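Local coordinates for ABC transporter ATP-binding/permease protein Rv1747 (Mycobacterium tuberculosis, PDB 6CCD) that moves an unidentified substrate across the mycobacterial membrane as an ATP-driven transporter, this piece being the first, phosphothreonine-peptide-binding FHA domain of its tandem regulatory module, at residues 8-13 and 56-61; 19-24 and 34-39. All coordinates share one frame; numbering follows the deposited sequence. Where two conformers were deposited one is given.

Contact 1: residues 8-13 and 56-61; sequences PVLTVR and GRWVAI
Trp58 reaches across from strand 57-62 and lays its indole against Leu10, while its ring nitrogen is tied to the backbone of Pro8. The tight part is the face: Leu10 CB sits 3.4 Å above the indole plane, and its distance to the centroid of the Trp58 six-membered ring is 3.6 Å, a CH-pi contact 18° off the normal. With CG of Leu10 anti to its own N (chi1 177°), the branch runs on across the same ring, and Leu10 CD2 comes down 3.7 Å from Trp58 CE3. At the edge, Trp58 NE1 donates to Pro8 O at 2.8 Å; the bond is nearly straight (163°), with the oxygen almost in the indole plane, though the N-H arrives from above the carbonyl plane. The edge bond and the packed face together restrain the tilt of the indole, and further packing comes from Phe53, edge-to-face, and from Ile81 of strand 78-81.

The Pro8 ring is the loose part. It only skirts the indole, Pro8 CG lying 4.5 Å from Trp58 CD1, and both Pro8 and Val9 are partly exposed. No backbone-to-backbone hydrogen bond joins the two segments, since their strands belong to different sheets; the indole of Trp58 spans the interior to reach Leu10 and the Pro8 carbonyl, as part of the beta-sandwich of an FHA domain.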
loop_
_atom_site.group_PDB
_atom_site.type_symbol
_atom_site.label_atom_id
_atom_site.label_comp_id
_atom_site.label_asym_id
_atom_site.label_seq_id
_atom_site.Cartn_x
_atom_site.Cartn_y
_atom_site.Cartn_z
ATOM N N PRO A 8 -13.233 3.474 -9.031
ATOM C CA PRO A 8 -12.100 4.348 -9.332
ATOM C C PRO A 8 -10.807 3.556 -9.304
ATOM O O PRO A 8 -10.725 2.535 -8.624
ATOM C CB PRO A 8 -12.139 5.372 -8.208
ATOM C CG PRO A 8 -12.760 4.594 -7.046
ATOM C CD PRO A 8 -13.781 3.697 -7.683
ATOM N N VAL A 9 -9.816 4.010 -10.056
ATOM C CA VAL A 9 -8.498 3.399 -10.012
ATOM C C VAL A 9 -7.751 3.888 -8.775
ATOM O O VAL A 9 -8.107 4.908 -8.175
ATOM C CB VAL A 9 -7.675 3.733 -11.282
ATOM C CG1 VAL A 9 -8.361 3.168 -12.518
ATOM C CG2 VAL A 9 -7.485 5.239 -11.406
ATOM N N LEU A 10 -6.710 3.156 -8.399
ATOM C CA LEU A 10 -5.850 3.551 -7.299
ATOM C C LEU A 10 -4.451 3.829 -7.809
ATOM O O LEU A 10 -3.827 2.966 -8.428
ATOM C CB LEU A 10 -5.797 2.458 -6.230
ATOM C CG LEU A 10 -4.847 2.772 -5.078
ATOM C CD1 LEU A 10 -5.403 3.879 -4.192
ATOM C CD2 LEU A 10 -4.542 1.502 -4.287
ATOM N N THR A 11 -3.969 5.039 -7.564
ATOM C CA THR A 11 -2.598 5.392 -7.881
ATOM C C THR A 11 -1.767 5.304 -6.618
ATOM O O THR A 11 -2.170 5.795 -5.559
ATOM C CB THR A 11 -2.512 6.804 -8.489
ATOM O OG1 THR A 11 -3.179 6.791 -9.753
ATOM C CG2 THR A 11 -1.052 7.225 -8.695
ATOM N N VAL A 12 -0.633 4.633 -6.735
ATOM C CA VAL A 12 0.317 4.486 -5.644
ATOM C C VAL A 12 1.609 5.199 -6.008
ATOM O O VAL A 12 2.257 4.850 -6.994
ATOM C CB VAL A 12 0.628 3.004 -5.350
ATOM C CG1 VAL A 12 1.577 2.887 -4.138
ATOM C CG2 VAL A 12 -0.674 2.206 -5.146
ATOM N N ARG A 13 1.985 6.180 -5.196
ATOM C CA ARG A 13 3.219 6.923 -5.386
ATOM C C ARG A 13 4.239 6.553 -4.320
ATOM O O ARG A 13 3.995 6.732 -3.123
ATOM C CB ARG A 13 2.946 8.426 -5.348
ATOM C CG ARG A 13 4.074 9.278 -5.903
ATOM C CD ARG A 13 3.572 10.676 -6.255
ATOM N NE ARG A 13 2.384 10.617 -7.108
ATOM C CZ ARG A 13 1.150 10.883 -6.692
ATOM N NH1 ARG A 13 0.934 11.236 -5.430
ATOM N NH2 ARG A 13 0.133 10.796 -7.538
ATOM N N GLY A 56 -16.745 -1.595 -1.917
ATOM C CA GLY A 56 -16.903 -0.216 -2.333
ATOM C C GLY A 56 -15.754 0.738 -2.077
ATOM O O GLY A 56 -15.883 1.933 -2.340
ATOM N N ARG A 57 -14.631 0.225 -1.583
ATOM C CA ARG A 57 -13.490 1.088 -1.304
ATOM C C ARG A 57 -12.158 0.373 -1.479
ATOM O O ARG A 57 -12.074 -0.854 -1.359
ATOM C CB ARG A 57 -13.569 1.639 0.119
ATOM C CG ARG A 57 -13.237 0.599 1.185
ATOM C CD ARG A 57 -13.275 1.201 2.563
ATOM N NE ARG A 57 -14.565 1.840 2.805
ATOM C CZ ARG A 57 -15.063 2.088 4.007
ATOM N NH1 ARG A 57 -16.246 2.676 4.120
ATOM N NH2 ARG A 57 -14.377 1.751 5.093
ATOM N N TRP A 58 -11.117 1.156 -1.749
ATOM C CA TRP A 58 -9.759 0.644 -1.769
ATOM C C TRP A 58 -9.265 0.464 -0.349
ATOM O O TRP A 58 -9.524 1.310 0.507
ATOM C CB TRP A 58 -8.825 1.591 -2.530
ATOM C CG TRP A 58 -8.954 1.468 -4.009
ATOM C CD1 TRP A 58 -9.654 2.287 -4.847
ATOM C CD2 TRP A 58 -8.382 0.442 -4.832
ATOM N NE1 TRP A 58 -9.553 1.834 -6.146
ATOM C CE2 TRP A 58 -8.772 0.706 -6.161
ATOM C CE3 TRP A 58 -7.562 -0.659 -4.575
ATOM C CZ2 TRP A 58 -8.377 -0.094 -7.226
ATOM C CZ3 TRP A 58 -7.182 -1.462 -5.630
ATOM C CH2 TRP A 58 -7.583 -1.171 -6.944
ATOM N N VAL A 59 -8.560 -0.638 -0.093
ATOM C CA VAL A 59 -7.916 -0.830 1.198
ATOM C C VAL A 59 -6.465 -1.257 1.040
ATOM O O VAL A 59 -6.109 -1.926 0.079
ATOM C CB VAL A 59 -8.656 -1.877 2.066
ATOM C CG1 VAL A 59 -10.004 -1.340 2.494
ATOM C CG2 VAL A 59 -8.813 -3.208 1.318
ATOM N N ALA A 60 -5.630 -0.847 1.991
ATOM C CA ALA A 60 -4.275 -1.366 2.117
ATOM C C ALA A 60 -4.234 -2.305 3.308
ATOM O O ALA A 60 -4.531 -1.896 4.422
ATOM C CB ALA A 60 -3.263 -0.241 2.299
ATOM N N ILE A 61 -3.855 -3.550 3.056
ATOM C CA ILE A 61 -3.886 -4.617 4.058
ATOM C C ILE A 61 -2.491 -5.105 4.410
ATOM O O ILE A 61 -1.717 -5.466 3.528
ATOM C CB ILE A 61 -4.708 -5.825 3.552
ATOM C CG1 ILE A 61 -6.144 -5.400 3.234
ATOM C CG2 ILE A 61 -4.664 -6.971 4.578
ATOM C CD1 ILE A 61 -6.882 -6.363 2.312
#

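Contact 2: residues 19-24 and 34-39; sequences RTFAAG and RADVRV
The Phe21 ring meets the 34-39 segment obliquely, with Asp36 CB and Val37 CG2 both near the far end of the ring, neither squarely over a face nor at an edge. The Asp36 carboxylate is turned 75° from the ring plane, and Asp36 O lies oblique to the Arg19 guanidinium without bonding to it. These groups close one margin of the FHA beta-sandwich, where strand 17-21, outermost in one sheet, faces strand 37-38, outermost in the other.

The apolar part of the contact is small. Phe21 CZ is 3.8 Å from Val37 CG2, and Phe21 CE1 is 3.9 Å from Asp36 CB, so one corner of the phenyl ring is shared between a valine methyl and the methylene of an acid. Val37 turns that methyl to the ring by placing CG1 anti to its backbone N (chi1 177°), which leaves CG2 beside the N. Phe21 is also packed against Val27 of strand 27-30 and Val12 of strand 10-14, which places it at the seam between the two sheets.

Asp36 divides its labour: its CB leans on the phenyl ring, while OD2 accepts a hydrogen bond from Val28 N. That bond holds the carboxylate to strand 27-30, which also pairs with Val37 through the backbone hydrogen bonds of Val37 to Val28 and Gly30. No hydrogen bond crosses between 19-24 and 34-39 themselves; the two are joined by van der Waals packing.

Toward solvent the contact thins out. Arg19 is exposed, and the bend at chi2 governs only the course of its chain beyond CG. The nearest approach is made by the methylene, which chi1 (-65°) sets beside the backbone N: Arg19 CG lies 4.0 Å from Asp36 O.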
loop_
_atom_site.group_PDB
_atom_site.type_symbol
_atom_site.label_atom_id
_atom_site.label_comp_id
_atom_site.label_asym_id
_atom_site.label_seq_id
_atom_site.Cartn_x
_atom_site.Cartn_y
_atom_site.Cartn_z
ATOM N N ARG A 19 2.451 3.951 -9.906
ATOM C CA ARG A 19 1.773 2.837 -10.548
ATOM C C ARG A 19 0.283 3.060 -10.345
ATOM O O ARG A 19 -0.125 3.643 -9.346
ATOM C CB ARG A 19 2.204 1.491 -9.971
ATOM C CG ARG A 19 3.657 1.138 -10.204
ATOM C CD ARG A 19 3.940 0.907 -11.680
ATOM N NE ARG A 19 5.323 0.500 -11.893
ATOM C CZ ARG A 19 6.355 1.339 -11.925
ATOM N NH1 ARG A 19 6.169 2.643 -11.751
ATOM N NH2 ARG A 19 7.578 0.868 -12.131
ATOM N N THR A 20 -0.529 2.601 -11.286
ATOM C CA THR A 20 -1.966 2.835 -11.211
ATOM C C THR A 20 -2.667 1.529 -11.436
ATOM O O THR A 20 -2.362 0.831 -12.398
ATOM C CB THR A 20 -2.440 3.868 -12.238
ATOM O OG1 THR A 20 -1.758 5.091 -11.990
ATOM C CG2 THR A 20 -3.941 4.116 -12.099
ATOM N N PHE A 21 -3.585 1.193 -10.530
ATOM C CA PHE A 21 -4.208 -0.120 -10.509
ATOM C C PHE A 21 -5.723 -0.041 -10.624
ATOM O O PHE A 21 -6.360 0.864 -10.075
ATOM C CB PHE A 21 -3.822 -0.876 -9.229
ATOM C CG PHE A 21 -2.332 -0.999 -9.037
ATOM C CD1 PHE A 21 -1.612 -1.958 -9.728
ATOM C CD2 PHE A 21 -1.656 -0.136 -8.189
ATOM C CE1 PHE A 21 -0.240 -2.065 -9.576
ATOM C CE2 PHE A 21 -0.284 -0.232 -8.030
ATOM C CZ PHE A 21 0.426 -1.198 -8.722
ATOM N N ALA A 22 -6.290 -1.010 -11.328
ATOM C CA ALA A 22 -7.736 -1.134 -11.449
ATOM C C ALA A 22 -8.277 -2.124 -10.427
ATOM O O ALA A 22 -7.591 -3.071 -10.042
ATOM C CB ALA A 22 -8.109 -1.580 -12.847
ATOM N N ALA A 23 -9.513 -1.911 -10.003
ATOM C CA ALA A 23 -10.183 -2.860 -9.114
ATOM C C ALA A 23 -10.253 -4.247 -9.752
ATOM O O ALA A 23 -10.394 -4.360 -10.967
ATOM C CB ALA A 23 -11.574 -2.353 -8.770
ATOM N N GLY A 24 -10.129 -5.302 -8.951
ATOM C CA GLY A 24 -10.380 -6.641 -9.458
ATOM C C GLY A 24 -9.325 -7.696 -9.179
ATOM O O GLY A 24 -9.625 -8.884 -9.174
ATOM N N ARG A 34 9.418 -9.270 -7.770
ATOM C CA ARG A 34 8.237 -9.335 -8.627
ATOM C C ARG A 34 7.023 -8.581 -8.075
ATOM O O ARG A 34 5.941 -8.679 -8.638
ATOM C CB ARG A 34 7.839 -10.793 -8.872
ATOM C CG ARG A 34 8.716 -11.528 -9.884
ATOM C CD ARG A 34 7.895 -12.546 -10.674
ATOM N NE ARG A 34 7.506 -12.041 -11.994
ATOM C CZ ARG A 34 6.248 -11.928 -12.425
ATOM N NH1 ARG A 34 5.232 -12.284 -11.647
ATOM N NH2 ARG A 34 6.005 -11.453 -13.641
ATOM N N ALA A 35 7.194 -7.849 -6.973
ATOM C CA ALA A 35 6.091 -7.077 -6.394
ATOM C C ALA A 35 5.570 -6.028 -7.381
ATOM O O ALA A 35 6.329 -5.492 -8.185
ATOM C CB ALA A 35 6.533 -6.404 -5.082
ATOM N N ASP A 36 4.270 -5.748 -7.332
ATOM C CA ASP A 36 3.683 -4.706 -8.165
ATOM C C ASP A 36 4.216 -3.331 -7.807
ATOM O O ASP A 36 4.379 -2.470 -8.667
ATOM C CB ASP A 36 2.167 -4.719 -8.041
ATOM C CG ASP A 36 1.566 -6.036 -8.497
ATOM O OD1 ASP A 36 1.599 -6.315 -9.718
ATOM O OD2 ASP A 36 1.075 -6.791 -7.639
ATOM N N VAL A 37 4.465 -3.133 -6.520
ATOM C CA VAL A 37 5.104 -1.923 -6.010
ATOM C C VAL A 37 6.286 -2.403 -5.187
ATOM O O VAL A 37 6.100 -2.905 -4.088
ATOM C CB VAL A 37 4.146 -1.074 -5.137
ATOM C CG1 VAL A 37 4.862 0.128 -4.562
ATOM C CG2 VAL A 37 2.910 -0.622 -5.940
ATOM N N ARG A 38 7.491 -2.292 -5.735
ATOM C CA ARG A 38 8.675 -2.844 -5.091
ATOM C C ARG A 38 9.322 -1.810 -4.180
ATOM O O ARG A 38 9.628 -0.697 -4.608
ATOM C CB ARG A 38 9.695 -3.326 -6.137
ATOM C CG ARG A 38 11.007 -3.837 -5.537
ATOM C CD ARG A 38 12.176 -3.727 -6.539
ATOM N NE ARG A 38 13.456 -4.139 -5.952
ATOM C CZ ARG A 38 14.616 -4.125 -6.601
ATOM N NH1 ARG A 38 14.670 -3.690 -7.852
ATOM N NH2 ARG A 38 15.725 -4.533 -6.001
ATOM N N VAL A 39 9.511 -2.192 -2.925
ATOM C CA VAL A 39 10.147 -1.346 -1.922
ATOM C C VAL A 39 11.278 -2.176 -1.323
ATOM O O VAL A 39 11.016 -3.160 -0.643
ATOM C CB VAL A 39 9.155 -0.909 -0.827
ATOM C CG1 VAL A 39 9.851 -0.057 0.231
ATOM C CG2 VAL A 39 7.960 -0.154 -1.437
#

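The two contacts lie about 10 Å apart, centre to centre, and both pack the two sheets of this FHA domain against each other. In chain order the segments run 8-13, 19-24, 34-39, 56-61, so contact 2 falls wholly between the halves of contact 1. Strands 10-14 and 17-21 are antiparallel neighbours, linked where Leu10 O lies 2.8 Å from Phe21 N and Val12 N lies 2.8 Å from Arg19 O, both probable hydrogen bonds. Opposite them, 37-38 and 57-62 belong to the mixed sheet, and Trp58 CZ2 of contact 1 packs 3.5 Å from Ala23 N of segment 19-24. Contact 1 lies somewhat deeper, with two of four touching residues buried against one in contact 2.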